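Local structure of reducing end xylose-releasing exo-oligoxylanase (Paenibacillus barengoltzii G22, 5YXT) at residues R14-E19 with L367-N372; Y20-E25 with C340-W345; R29-T34 with L361-L366; Q80-D85 with H141-R146; R264-L269 with A326-A331. The protein probably hydrolyses xylo-oligosaccharides in xylan breakdown, releasing xylose from their reducing ends as a glycoside hydrolase of family 8. All blocks are in the same frame, centred on the assembly; numbering follows the deposited sequence.

Contact 1: residues R14-E19 with L367-N372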
# COMPACT_ATOMS: atom_id res chain seq x y z
N ARG C 14 -22.43 -2.04 9.81
CA ARG C 14 -21.80 -1.59 8.57
C ARG C 14 -22.18 -2.51 7.42
O ARG C 14 -22.11 -3.74 7.56
CB ARG C 14 -20.28 -1.57 8.79
CG ARG C 14 -19.42 -0.95 7.71
CD ARG C 14 -18.11 -0.36 8.30
NE ARG C 14 -17.23 -1.36 8.89
CZ ARG C 14 -17.24 -1.70 10.17
NH1 ARG C 14 -18.09 -1.11 10.99
NH2 ARG C 14 -16.40 -2.63 10.65
N ASN C 15 -22.61 -1.94 6.31
CA ASN C 15 -22.75 -2.68 5.05
C ASN C 15 -21.47 -2.40 4.28
O ASN C 15 -21.40 -1.45 3.48
CB ASN C 15 -23.99 -2.27 4.27
CG ASN C 15 -24.16 -3.06 2.97
OD1 ASN C 15 -23.19 -3.63 2.44
ND2 ASN C 15 -25.38 -3.09 2.45
N LEU C 16 -20.45 -3.22 4.52
CA LEU C 16 -19.12 -2.94 4.00
C LEU C 16 -19.10 -2.94 2.47
O LEU C 16 -18.43 -2.11 1.86
CB LEU C 16 -18.11 -3.96 4.55
CG LEU C 16 -16.65 -3.51 4.38
CD1 LEU C 16 -16.46 -2.14 4.98
CD2 LEU C 16 -15.64 -4.51 4.97
N LEU C 17 -19.84 -3.86 1.85
CA LEU C 17 -19.88 -3.90 0.38
C LEU C 17 -20.40 -2.58 -0.18
O LEU C 17 -19.84 -2.03 -1.13
CB LEU C 17 -20.74 -5.06 -0.09
CG LEU C 17 -20.14 -6.45 0.13
CD1 LEU C 17 -21.17 -7.57 0.00
CD2 LEU C 17 -18.99 -6.67 -0.82
N ALA C 18 -21.47 -2.05 0.42
CA ALA C 18 -22.01 -0.77 -0.04
C ALA C 18 -21.03 0.36 0.22
O ALA C 18 -20.86 1.24 -0.63
CB ALA C 18 -23.35 -0.50 0.62
N GLU C 19 -20.39 0.35 1.39
CA GLU C 19 -19.34 1.32 1.68
C GLU C 19 -18.29 1.31 0.58
O GLU C 19 -17.85 2.36 0.12
CB GLU C 19 -18.68 0.99 3.02
CG GLU C 19 -19.57 1.14 4.23
CD GLU C 19 -18.77 1.49 5.46
OE1 GLU C 19 -17.58 1.12 5.52
OE2 GLU C 19 -19.32 2.14 6.38
N LEU C 367 -23.02 -12.57 4.41
CA LEU C 367 -23.87 -12.00 5.45
C LEU C 367 -23.15 -10.90 6.23
O LEU C 367 -23.72 -9.83 6.47
CB LEU C 367 -24.34 -13.10 6.41
CG LEU C 367 -25.45 -14.02 5.90
CD1 LEU C 367 -25.58 -15.18 6.86
CD2 LEU C 367 -26.77 -13.24 5.81
N ALA C 368 -21.92 -11.17 6.65
CA ALA C 368 -21.20 -10.20 7.46
C ALA C 368 -20.86 -8.95 6.65
O ALA C 368 -21.00 -7.83 7.15
CB ALA C 368 -19.93 -10.82 8.05
N LEU C 369 -20.44 -9.13 5.40
CA LEU C 369 -20.00 -7.99 4.60
C LEU C 369 -21.15 -7.16 4.06
O LEU C 369 -20.92 -6.05 3.56
CB LEU C 369 -19.13 -8.46 3.43
CG LEU C 369 -17.76 -9.01 3.82
CD1 LEU C 369 -17.11 -9.73 2.63
CD2 LEU C 369 -16.87 -7.90 4.35
N SER C 370 -22.37 -7.67 4.12
CA SER C 370 -23.54 -6.93 3.69
C SER C 370 -24.28 -6.29 4.86
O SER C 370 -25.33 -5.67 4.65
CB SER C 370 -24.49 -7.84 2.89
OG SER C 370 -24.97 -8.93 3.66
N GLY C 371 -23.76 -6.42 6.08
CA GLY C 371 -24.43 -5.88 7.25
C GLY C 371 -25.57 -6.72 7.75
O GLY C 371 -26.50 -6.19 8.37
N ASN C 372 -25.51 -8.04 7.53
CA ASN C 372 -26.61 -8.95 7.82
C ASN C 372 -26.23 -10.09 8.76
O ASN C 372 -26.99 -11.06 8.89
CB ASN C 372 -27.17 -9.51 6.51
CG ASN C 372 -27.98 -8.46 5.76
OD1 ASN C 372 -28.94 -7.92 6.31
ND2 ASN C 372 -27.58 -8.14 4.53
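Leu16 and Leu17, in the first turn of helix 16-20, meet Leu369 in the last turn of helix 355-369: a buried contact of two helix ends that fastens the N-terminal part of the chain to the final helix of this family 8 (alpha/alpha) barrel. Both ends are finished by classical devices. Asn15 is the N-cap, and its OD1 takes the N-H of Ala18 at 3.1 Å, the donor standing 61° out of the carbonyl plane. Gly371, at positive phi, completes a Schellman motif in which Asn372 N turns back to Leu367 O. Between the two caps Leu17 N donates to Leu369 O over 3.0 Å in a nearly straight bond. Beside it Leu369 has CG next to its own backbone N (chi1 -70°), which sets CD2 3.7 Å from Leu16 CD2, while Leu17 CG rests 4.0 Å from Leu369 CB, these two side chains crossing at about a right angle. Backbones are close too: Arg14 O lies 3.2 Å from Gly371 CA, and a CB on Gly371 would clash with that oxygen. Val341 and Trp345 of helix 335-345 also pack on Leu17, and Arg14 reaches away to a salt bridge with Glu274. An amide of an opening turn thus satisfies a carbonyl of a closing one, and the meeting of these opposite helix ends is probably favourable for their dipoles as well.

Contact 2: residues Y20-E25 with C340-W345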
# COMPACT_ATOMS: atom_id res chain seq x y z
N TYR C 20 -17.90 0.11 0.15
CA TYR C 20 -16.84 -0.10 -0.81
C TYR C 20 -17.26 0.22 -2.24
O TYR C 20 -16.40 0.24 -3.12
CB TYR C 20 -16.36 -1.55 -0.73
CG TYR C 20 -15.37 -1.84 0.38
CD1 TYR C 20 -15.18 -0.94 1.44
CD2 TYR C 20 -14.64 -3.02 0.39
CE1 TYR C 20 -14.27 -1.21 2.45
CE2 TYR C 20 -13.72 -3.30 1.40
CZ TYR C 20 -13.54 -2.40 2.42
OH TYR C 20 -12.63 -2.71 3.40
N GLY C 21 -18.55 0.45 -2.50
CA GLY C 21 -18.99 0.91 -3.80
C GLY C 21 -19.73 -0.11 -4.64
O GLY C 21 -20.04 0.18 -5.80
N TYR C 22 -19.99 -1.30 -4.11
CA TYR C 22 -20.88 -2.23 -4.79
C TYR C 22 -22.31 -1.75 -4.59
O TYR C 22 -22.65 -1.10 -3.60
CB TYR C 22 -20.64 -3.67 -4.27
CG TYR C 22 -19.18 -4.08 -4.38
CD1 TYR C 22 -18.28 -3.81 -3.36
CD2 TYR C 22 -18.69 -4.70 -5.54
CE1 TYR C 22 -16.94 -4.15 -3.46
CE2 TYR C 22 -17.35 -5.05 -5.66
CZ TYR C 22 -16.48 -4.77 -4.62
OH TYR C 22 -15.15 -5.10 -4.71
N GLY C 23 -23.16 -2.00 -5.58
CA GLY C 23 -24.51 -1.45 -5.53
C GLY C 23 -25.35 -2.15 -4.48
O GLY C 23 -25.29 -3.36 -4.32
N GLU C 24 -26.16 -1.35 -3.76
CA GLU C 24 -27.04 -1.92 -2.74
C GLU C 24 -27.94 -2.99 -3.34
O GLU C 24 -28.09 -4.07 -2.77
CB GLU C 24 -27.88 -0.82 -2.10
CG GLU C 24 -27.14 0.49 -1.89
CD GLU C 24 -26.83 0.76 -0.44
OE1 GLU C 24 -26.29 1.85 -0.14
OE2 GLU C 24 -27.13 -0.12 0.40
N GLU C 25 -28.53 -2.70 -4.50
CA GLU C 25 -29.38 -3.67 -5.18
C GLU C 25 -28.60 -4.94 -5.53
O GLU C 25 -29.08 -6.05 -5.27
N CYS C 340 -9.13 -7.81 -0.97
CA CYS C 340 -9.67 -9.08 -0.47
C CYS C 340 -11.17 -9.17 -0.72
O CYS C 340 -11.69 -10.23 -1.08
CB CYS C 340 -9.36 -9.24 1.02
SG CYS C 340 -7.62 -9.68 1.38
N VAL C 341 -11.88 -8.06 -0.56
CA VAL C 341 -13.33 -8.07 -0.74
C VAL C 341 -13.68 -8.18 -2.22
O VAL C 341 -14.62 -8.88 -2.59
CB VAL C 341 -13.95 -6.82 -0.09
CG1 VAL C 341 -15.42 -6.68 -0.45
CG2 VAL C 341 -13.81 -6.90 1.41
N ASP C 342 -12.91 -7.50 -3.10
CA ASP C 342 -13.19 -7.58 -4.54
C ASP C 342 -12.94 -8.98 -5.08
O ASP C 342 -13.68 -9.45 -5.96
CB ASP C 342 -12.36 -6.58 -5.33
CG ASP C 342 -12.92 -6.37 -6.73
OD1 ASP C 342 -14.08 -5.90 -6.82
OD2 ASP C 342 -12.24 -6.71 -7.73
N LEU C 343 -11.89 -9.64 -4.62
CA LEU C 343 -11.69 -11.03 -5.02
C LEU C 343 -12.90 -11.87 -4.62
O LEU C 343 -13.45 -12.62 -5.43
CB LEU C 343 -10.41 -11.58 -4.40
CG LEU C 343 -10.07 -13.05 -4.65
CD1 LEU C 343 -9.73 -13.30 -6.11
CD2 LEU C 343 -8.88 -13.43 -3.75
N PHE C 344 -13.34 -11.74 -3.37
CA PHE C 344 -14.50 -12.50 -2.92
C PHE C 344 -15.75 -12.16 -3.73
O PHE C 344 -16.52 -13.05 -4.10
CB PHE C 344 -14.74 -12.25 -1.43
CG PHE C 344 -16.05 -12.78 -0.94
CD1 PHE C 344 -16.28 -14.15 -0.88
CD2 PHE C 344 -17.06 -11.91 -0.55
CE1 PHE C 344 -17.51 -14.65 -0.42
CE2 PHE C 344 -18.30 -12.40 -0.09
CZ PHE C 344 -18.52 -13.77 -0.03
N TRP C 345 -15.98 -10.87 -3.99
CA TRP C 345 -17.15 -10.47 -4.75
C TRP C 345 -17.16 -11.15 -6.12
O TRP C 345 -18.22 -11.53 -6.63
CB TRP C 345 -17.21 -8.94 -4.90
CG TRP C 345 -18.38 -8.46 -5.72
CD1 TRP C 345 -18.34 -8.04 -7.02
CD2 TRP C 345 -19.74 -8.34 -5.30
NE1 TRP C 345 -19.60 -7.69 -7.44
CE2 TRP C 345 -20.48 -7.86 -6.40
CE3 TRP C 345 -20.41 -8.61 -4.10
CZ2 TRP C 345 -21.84 -7.64 -6.34
CZ3 TRP C 345 -21.78 -8.39 -4.05
CH2 TRP C 345 -22.48 -7.90 -5.16
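Tyr22 slides past Trp345 in the opposite direction, bringing CD2 and CE2 of its ring over one indole face, where the linker between helices 16-20 and 24-40 of the (alpha/alpha) barrel meets helix 335-345. The pair is oblique: the planes make 41°, and Tyr22 CD2 stands 3.5 Å above the indole plane, toward the rim. Asp342 holds CG opposite its backbone N (chi1 -164°), which brings OD1 to Tyr22 OH, the donor of a very short bond of 2.5 Å; carboxylate and ring are nearly coplanar. OD2, the other carboxylate oxygen, is bonded to His4 of the second subunit, whose Pro280 also packs on Tyr22, so the contact borders a subunit interface. Trp345 is shared too, forming a cation-pi pair with Arg30. With an alanine here, Tyr22 would probably lose its aromatic partner and Arg30 its cation-pi partner, and a gap would open between linker and helix. Earlier in the segment, Tyr20 crosses Val341 at about a right angle, its CE2 3.6 Å from CG2 of that valine.

Contact 3: residues R29-T34 with L361-L366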
# COMPACT_ATOMS: atom_id res chain seq x y z
N ARG C 29 -29.19 -8.89 -4.22
CA ARG C 29 -29.42 -9.99 -5.16
C ARG C 29 -28.37 -11.09 -4.98
O ARG C 29 -28.70 -12.27 -5.05
CB ARG C 29 -29.41 -9.48 -6.60
N ARG C 30 -27.12 -10.71 -4.74
CA ARG C 30 -26.08 -11.71 -4.50
C ARG C 30 -26.39 -12.55 -3.26
O ARG C 30 -26.25 -13.77 -3.28
CB ARG C 30 -24.72 -11.03 -4.36
CG ARG C 30 -23.54 -11.99 -4.37
CD ARG C 30 -23.43 -12.75 -5.69
NE ARG C 30 -22.84 -11.92 -6.73
CZ ARG C 30 -21.56 -11.58 -6.77
NH1 ARG C 30 -20.72 -12.00 -5.84
NH2 ARG C 30 -21.11 -10.80 -7.76
N LEU C 31 -26.80 -11.89 -2.18
CA LEU C 31 -27.16 -12.62 -0.97
C LEU C 31 -28.32 -13.58 -1.22
O LEU C 31 -28.27 -14.76 -0.85
CB LEU C 31 -27.50 -11.64 0.16
CG LEU C 31 -27.85 -12.27 1.51
CD1 LEU C 31 -26.78 -13.26 1.95
CD2 LEU C 31 -28.03 -11.19 2.56
N ASP C 32 -29.39 -13.09 -1.86
CA ASP C 32 -30.55 -13.95 -2.09
C ASP C 32 -30.22 -15.07 -3.08
O ASP C 32 -30.67 -16.20 -2.89
CB ASP C 32 -31.73 -13.12 -2.59
CG ASP C 32 -32.17 -12.10 -1.57
OD1 ASP C 32 -32.03 -12.40 -0.36
OD2 ASP C 32 -32.64 -11.00 -1.95
N GLU C 33 -29.44 -14.78 -4.13
CA GLU C 33 -29.05 -15.85 -5.05
C GLU C 33 -28.18 -16.89 -4.35
O GLU C 33 -28.28 -18.09 -4.63
CB GLU C 33 -28.32 -15.27 -6.27
CG GLU C 33 -29.21 -14.58 -7.29
CD GLU C 33 -28.41 -13.74 -8.28
OE1 GLU C 33 -27.21 -13.51 -8.02
OE2 GLU C 33 -28.99 -13.32 -9.31
N THR C 34 -27.31 -16.44 -3.44
CA THR C 34 -26.47 -17.37 -2.70
C THR C 34 -27.30 -18.25 -1.77
O THR C 34 -27.10 -19.47 -1.71
CB THR C 34 -25.43 -16.61 -1.89
OG1 THR C 34 -24.63 -15.83 -2.79
CG2 THR C 34 -24.54 -17.58 -1.12
N LEU C 361 -18.50 -20.98 4.69
CA LEU C 361 -17.70 -19.79 4.95
C LEU C 361 -18.08 -18.67 4.00
O LEU C 361 -18.09 -17.49 4.38
CB LEU C 361 -16.21 -20.14 4.82
CG LEU C 361 -15.51 -20.70 6.06
CD1 LEU C 361 -16.37 -21.70 6.77
CD2 LEU C 361 -14.17 -21.31 5.68
N TYR C 362 -18.41 -19.03 2.76
CA TYR C 362 -18.80 -18.04 1.76
C TYR C 362 -20.06 -17.28 2.19
O TYR C 362 -20.12 -16.05 2.12
CB TYR C 362 -19.01 -18.76 0.43
CG TYR C 362 -19.25 -17.90 -0.77
CD1 TYR C 362 -20.46 -17.23 -0.95
CD2 TYR C 362 -18.30 -17.81 -1.77
CE1 TYR C 362 -20.69 -16.46 -2.06
CE2 TYR C 362 -18.53 -17.04 -2.90
CZ TYR C 362 -19.72 -16.37 -3.03
OH TYR C 362 -19.95 -15.61 -4.16
N LEU C 363 -21.08 -18.01 2.65
CA LEU C 363 -22.32 -17.34 3.04
C LEU C 363 -22.11 -16.50 4.30
O LEU C 363 -22.64 -15.39 4.39
CB LEU C 363 -23.45 -18.35 3.25
CG LEU C 363 -24.82 -17.69 3.49
CD1 LEU C 363 -25.15 -16.63 2.44
CD2 LEU C 363 -25.95 -18.69 3.52
N PHE C 364 -21.33 -17.01 5.26
CA PHE C 364 -21.02 -16.22 6.45
C PHE C 364 -20.39 -14.89 6.07
O PHE C 364 -20.77 -13.84 6.59
CB PHE C 364 -20.09 -16.99 7.38
CG PHE C 364 -20.79 -17.95 8.31
CD1 PHE C 364 -22.05 -17.68 8.80
CD2 PHE C 364 -20.15 -19.12 8.72
CE1 PHE C 364 -22.69 -18.55 9.65
CE2 PHE C 364 -20.78 -20.01 9.59
CZ PHE C 364 -22.05 -19.73 10.06
N ALA C 365 -19.41 -14.93 5.16
CA ALA C 365 -18.73 -13.71 4.73
C ALA C 365 -19.71 -12.75 4.07
O ALA C 365 -19.69 -11.55 4.34
CB ALA C 365 -17.58 -14.05 3.77
N LEU C 366 -20.57 -13.27 3.19
CA LEU C 366 -21.52 -12.42 2.48
C LEU C 366 -22.52 -11.79 3.45
O LEU C 366 -22.86 -10.61 3.31
CB LEU C 366 -22.25 -13.22 1.40
CG LEU C 366 -23.16 -12.47 0.43
CD1 LEU C 366 -22.46 -11.22 -0.10
CD2 LEU C 366 -23.59 -13.42 -0.71
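Leu31, Leu363 and Leu366 all hold CG opposite the backbone N (chi1 near -175°), a setting that carries their methyl groups into the seam between helices 24-40 and 355-369. These are neighbouring, roughly antiparallel helices of the (alpha/alpha) barrel; the short segments 29-34 and 361-366 run at 152° with axes 10.6 Å apart, and no hydrogen bond passes between them. The packing is mainly apolar. Leu31 CD1 touches Leu363 CD1 at 3.8 Å, the chains crossing at about a right angle, and also rests near CG of Leu366. Thr34 sends CG2 to within 3.7 Å of Leu363 CD1 as the two slide past each other, and it meets Leu366 tip to tip, OG1 standing 3.3 Å from CD2. The same oxygen comes near the edge of the Tyr362 ring. Arg30 contributes its CG, which lies against Leu366, whereas its bent chain takes the guanidinium on to Trp345 O; Tyr362 OH is bonded to Thr347 O. Further along, Trp35, Leu38 and Phe39 continue the cover over Leu363. Thr34 keeps its hydroxyl satisfied within its own helix: OG1 donates to Arg30 O at 2.7 Å, while Thr34 N reaches that carbonyl oxygen from the opposite face of its plane.

Contact 4: residues Q80-D85 with H141-R146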
# COMPACT_ATOMS: atom_id res chain seq x y z
N GLN C 80 -30.03 -15.78 10.90
CA GLN C 80 -29.62 -14.48 10.36
C GLN C 80 -30.45 -14.10 9.14
O GLN C 80 -30.80 -12.93 8.96
CB GLN C 80 -28.13 -14.51 10.01
CG GLN C 80 -27.20 -14.60 11.21
CD GLN C 80 -27.32 -13.42 12.15
OE1 GLN C 80 -27.77 -12.35 11.75
NE2 GLN C 80 -26.93 -13.60 13.40
N TYR C 81 -30.79 -15.07 8.31
CA TYR C 81 -31.56 -14.85 7.09
C TYR C 81 -33.07 -14.94 7.30
O TYR C 81 -33.82 -14.77 6.34
CB TYR C 81 -31.12 -15.85 6.01
CG TYR C 81 -31.42 -15.39 4.60
CD1 TYR C 81 -30.74 -14.33 4.03
CD2 TYR C 81 -32.40 -16.01 3.85
CE1 TYR C 81 -31.02 -13.91 2.74
CE2 TYR C 81 -32.69 -15.61 2.57
CZ TYR C 81 -32.00 -14.56 2.02
OH TYR C 81 -32.31 -14.17 0.74
N ASP C 82 -33.53 -15.21 8.53
CA ASP C 82 -34.96 -15.17 8.89
C ASP C 82 -35.75 -16.27 8.18
O ASP C 82 -36.76 -16.01 7.53
CB ASP C 82 -35.57 -13.80 8.60
CG ASP C 82 -36.82 -13.54 9.41
OD1 ASP C 82 -37.17 -14.39 10.25
OD2 ASP C 82 -37.45 -12.48 9.20
N ARG C 83 -35.29 -17.51 8.31
CA ARG C 83 -36.06 -18.67 7.83
C ARG C 83 -36.17 -19.68 8.96
O ARG C 83 -35.33 -20.58 9.11
CB ARG C 83 -35.45 -19.26 6.58
CG ARG C 83 -35.98 -18.55 5.32
CD ARG C 83 -34.86 -18.24 4.38
NE ARG C 83 -35.26 -17.85 3.01
CZ ARG C 83 -35.81 -16.69 2.66
NH1 ARG C 83 -36.03 -15.73 3.57
NH2 ARG C 83 -36.12 -16.46 1.38
N GLN C 84 -37.24 -19.53 9.74
CA GLN C 84 -37.46 -20.40 10.89
C GLN C 84 -37.73 -21.83 10.47
O GLN C 84 -37.37 -22.77 11.19
CB GLN C 84 -38.62 -19.86 11.73
CG GLN C 84 -38.76 -20.56 13.07
CD GLN C 84 -39.78 -19.90 13.96
OE1 GLN C 84 -39.87 -20.18 15.16
NE2 GLN C 84 -40.56 -19.00 13.38
N ASP C 85 -38.38 -22.03 9.31
CA ASP C 85 -38.67 -23.38 8.86
C ASP C 85 -37.38 -24.18 8.66
O ASP C 85 -37.29 -25.33 9.10
CB ASP C 85 -39.51 -23.34 7.58
CG ASP C 85 -38.88 -22.50 6.46
OD1 ASP C 85 -38.23 -21.46 6.75
OD2 ASP C 85 -39.05 -22.90 5.28
N HIS C 141 -34.80 -14.90 20.46
CA HIS C 141 -35.02 -13.45 20.43
C HIS C 141 -35.77 -12.99 19.19
O HIS C 141 -36.64 -12.11 19.27
CB HIS C 141 -33.69 -12.71 20.55
CG HIS C 141 -32.97 -13.00 21.83
ND1 HIS C 141 -31.64 -12.68 22.03
CD2 HIS C 141 -33.39 -13.58 22.98
CE1 HIS C 141 -31.28 -13.05 23.24
NE2 HIS C 141 -32.32 -13.60 23.84
N ARG C 142 -35.44 -13.56 18.02
CA ARG C 142 -36.11 -13.12 16.79
C ARG C 142 -37.54 -13.63 16.73
O ARG C 142 -38.44 -12.91 16.26
CB ARG C 142 -35.38 -13.61 15.53
CG ARG C 142 -33.93 -13.21 15.36
CD ARG C 142 -33.57 -13.18 13.84
NE ARG C 142 -34.38 -12.22 13.08
CZ ARG C 142 -34.17 -11.91 11.81
NH1 ARG C 142 -33.19 -12.49 11.13
NH2 ARG C 142 -34.93 -11.02 11.20
N TRP C 143 -37.78 -14.87 17.14
CA TRP C 143 -39.04 -15.55 16.86
C TRP C 143 -39.81 -15.95 18.09
O TRP C 143 -41.03 -16.14 17.99
CB TRP C 143 -38.80 -16.82 16.03
CG TRP C 143 -38.02 -16.61 14.79
CD1 TRP C 143 -38.15 -15.59 13.89
CD2 TRP C 143 -37.00 -17.48 14.27
NE1 TRP C 143 -37.26 -15.76 12.86
CE2 TRP C 143 -36.54 -16.91 13.07
CE3 TRP C 143 -36.41 -18.67 14.73
CZ2 TRP C 143 -35.54 -17.49 12.30
CZ3 TRP C 143 -35.41 -19.24 13.97
CH2 TRP C 143 -34.99 -18.66 12.76
N GLY C 144 -39.15 -16.12 19.24
CA GLY C 144 -39.82 -16.55 20.44
C GLY C 144 -39.74 -18.05 20.63
O GLY C 144 -39.85 -18.82 19.66
N ASP C 145 -39.55 -18.48 21.88
CA ASP C 145 -39.57 -19.90 22.19
C ASP C 145 -40.90 -20.51 21.77
O ASP C 145 -41.95 -19.87 21.84
CB ASP C 145 -39.35 -20.11 23.69
CG ASP C 145 -37.88 -20.10 24.07
OD1 ASP C 145 -37.09 -19.48 23.34
OD2 ASP C 145 -37.53 -20.72 25.11
N ARG C 146 -40.83 -21.75 21.31
CA ARG C 146 -42.02 -22.57 21.11
C ARG C 146 -41.91 -23.75 22.06
O ARG C 146 -41.12 -23.72 23.00
CB ARG C 146 -42.13 -23.01 19.66
CG ARG C 146 -43.53 -23.02 19.09
CD ARG C 146 -43.44 -23.43 17.65
NE ARG C 146 -42.28 -22.77 17.05
CZ ARG C 146 -41.45 -23.33 16.20
NH1 ARG C 146 -41.62 -24.58 15.81
NH2 ARG C 146 -40.43 -22.62 15.74
O HOH W 1 -41.35 -19.27 17.42
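Trp143 and Gln84 form the apolar part of this surface contact, which joins the turn between helices 68-80 and 84-98 to the end of helix 126-143 in the (alpha/alpha) barrel. Extended with CG opposite its backbone N (chi1 -170°), Gln84 lays its chain flat over the indole. CB makes a CH-pi contact, 3.6 Å from the centroid of the Trp143 six-membered ring and almost on its normal, and the amide follows at 20° to the ring plane. The opposite indole face carries CB of Arg142. Among the hydrogen bonds, Trp143 NE1 donates, nearly in the ring plane, to Asp82 OD1 at 2.9 Å. A water is shared by Gln84 OE1 and Gly144 O, and OE1 also bonds Tyr152 OH. Of the charged groups, Asp82 stacks over one face of the Arg142 guanidinium, with OD2 3.5 Å from NH2: a bridge of charges alone, as no N-H points at that oxygen; NH1 bonds Val79 O and, weakly, Gln80 O. Arg146 is paired with Asp88. A leucine in place of Trp143 would probably leave Asp82 OD1 without its indole donor and the Gln84 methylenes without their flat support. The indole thus serves twice: apolar plate by face, hydrogen-bond donor by edge.

Contact 5: residues R264-L269 with A326-A331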
# COMPACT_ATOMS: atom_id res chain seq x y z
N ARG C 264 -10.79 -19.71 9.76
CA ARG C 264 -11.86 -18.99 10.42
C ARG C 264 -11.36 -17.93 11.39
O ARG C 264 -12.12 -17.03 11.74
CB ARG C 264 -12.78 -19.99 11.14
CG ARG C 264 -13.55 -20.87 10.16
CD ARG C 264 -14.28 -21.97 10.91
NE ARG C 264 -13.36 -22.84 11.64
CZ ARG C 264 -13.66 -24.07 12.03
NH1 ARG C 264 -14.85 -24.59 11.76
NH2 ARG C 264 -12.76 -24.79 12.70
N VAL C 265 -10.08 -17.98 11.79
CA VAL C 265 -9.59 -17.01 12.76
C VAL C 265 -9.76 -15.59 12.24
O VAL C 265 -10.31 -14.72 12.93
CB VAL C 265 -8.12 -17.31 13.12
CG1 VAL C 265 -7.52 -16.12 13.85
CG2 VAL C 265 -8.01 -18.59 13.96
N ALA C 266 -9.34 -15.35 10.99
CA ALA C 266 -9.44 -14.01 10.43
C ALA C 266 -10.88 -13.52 10.40
O ALA C 266 -11.16 -12.34 10.70
CB ALA C 266 -8.85 -13.98 9.02
N ALA C 267 -11.81 -14.40 10.02
CA ALA C 267 -13.22 -14.03 9.98
C ALA C 267 -13.75 -13.71 11.37
O ALA C 267 -14.50 -12.75 11.55
CB ALA C 267 -14.04 -15.15 9.33
N ASN C 268 -13.35 -14.51 12.37
CA ASN C 268 -13.76 -14.27 13.75
C ASN C 268 -13.27 -12.92 14.26
O ASN C 268 -13.99 -12.23 14.99
CB ASN C 268 -13.23 -15.39 14.67
CG ASN C 268 -13.84 -16.74 14.35
OD1 ASN C 268 -14.93 -16.82 13.79
ND2 ASN C 268 -13.13 -17.82 14.72
N LEU C 269 -12.03 -12.55 13.94
CA LEU C 269 -11.51 -11.24 14.34
C LEU C 269 -12.31 -10.12 13.69
O LEU C 269 -12.61 -9.10 14.34
CB LEU C 269 -10.03 -11.11 13.98
CG LEU C 269 -9.08 -12.12 14.61
CD1 LEU C 269 -7.68 -12.01 14.02
CD2 LEU C 269 -9.07 -11.93 16.11
N ALA C 326 -11.82 -12.08 3.18
CA ALA C 326 -12.72 -10.97 2.86
C ALA C 326 -13.52 -10.54 4.08
O ALA C 326 -13.67 -9.35 4.35
CB ALA C 326 -13.64 -11.37 1.71
N MET C 327 -14.07 -11.51 4.83
CA MET C 327 -14.84 -11.16 6.03
C MET C 327 -13.97 -10.42 7.04
O MET C 327 -14.47 -9.55 7.77
CB MET C 327 -15.43 -12.44 6.64
CG MET C 327 -16.35 -12.20 7.83
SD MET C 327 -17.27 -13.70 8.15
CE MET C 327 -17.65 -13.51 9.90
N ALA C 328 -12.67 -10.73 7.08
CA ALA C 328 -11.75 -10.04 7.98
C ALA C 328 -11.64 -8.54 7.69
O ALA C 328 -11.24 -7.79 8.59
CB ALA C 328 -10.38 -10.68 7.89
N SER C 329 -12.02 -8.10 6.49
CA SER C 329 -11.95 -6.67 6.17
C SER C 329 -12.83 -5.81 7.07
O SER C 329 -12.65 -4.59 7.12
CB SER C 329 -12.34 -6.46 4.70
OG SER C 329 -11.29 -6.88 3.84
N LEU C 330 -13.79 -6.41 7.79
CA LEU C 330 -14.50 -5.69 8.84
C LEU C 330 -13.55 -5.13 9.90
O LEU C 330 -13.90 -4.17 10.59
CB LEU C 330 -15.54 -6.60 9.49
CG LEU C 330 -16.81 -6.91 8.70
CD1 LEU C 330 -17.67 -7.86 9.49
CD2 LEU C 330 -17.60 -5.63 8.38
N ALA C 331 -12.35 -5.69 10.03
CA ALA C 331 -11.35 -5.17 10.96
C ALA C 331 -10.16 -4.54 10.25
O ALA C 331 -9.09 -4.40 10.85
CB ALA C 331 -10.88 -6.29 11.90
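Ala267 and Ala328 bring their backbones to within 4.7 Å, CA to CA, a closeness that small side chains make possible. Segment 264-269 is regular helix, whereas 326-331 leaves the end of helix 318-327 and tightens into a 3-10 turn at 329-330, with Ala331 N bonded back to Ala328 O at 2.8 Å. Nothing crosses by hydrogen bond; methyl groups and the Met327 thioether do most of the touching, against each other and backbone carbonyls. Ala266 CB meets Ala328 CB at 3.8 Å, and the latter also sits 3.4 Å from Ala266 O. Met327 is the long side chain that reaches across: stretched out with CG opposite its backbone N (chi1 -175°), it runs past Ala267, placing SD 3.7 Å from CB of that alanine and CE 3.6 Å from its carbonyl O. Ala331 CB approaches Leu269 O more loosely. Within the (alpha/alpha) barrel two further helices pack on the joint: Val286 of helix 281-294 on both Leu269 and Ala328, Ala365 and Ala368 of helix 355-369 on Met327.

In the fold
Contacts 1, 2 and 3 follow one another along the start of the chain, and each returns to helix 335-345 or 355-369, so that they join the N-terminal part of this (alpha/alpha) barrel to its last two helices. Their centres lie 9 to 12 Å apart. Contacts 1 and 3 share helix 355-369; contacts 2 and 3 share helix 24-40, and their segments alternate along the sequence. Contact 5 joins helices 263-276 and 318-327 within the span bridged by these three and touches all of them, notably through Met327 and Ala326. Contact 4 stands apart at the surface, its centre about 28 Å from that of contact 2, yet it touches contact 3 through Tyr81 and Leu31, and contact 1 through Gln80.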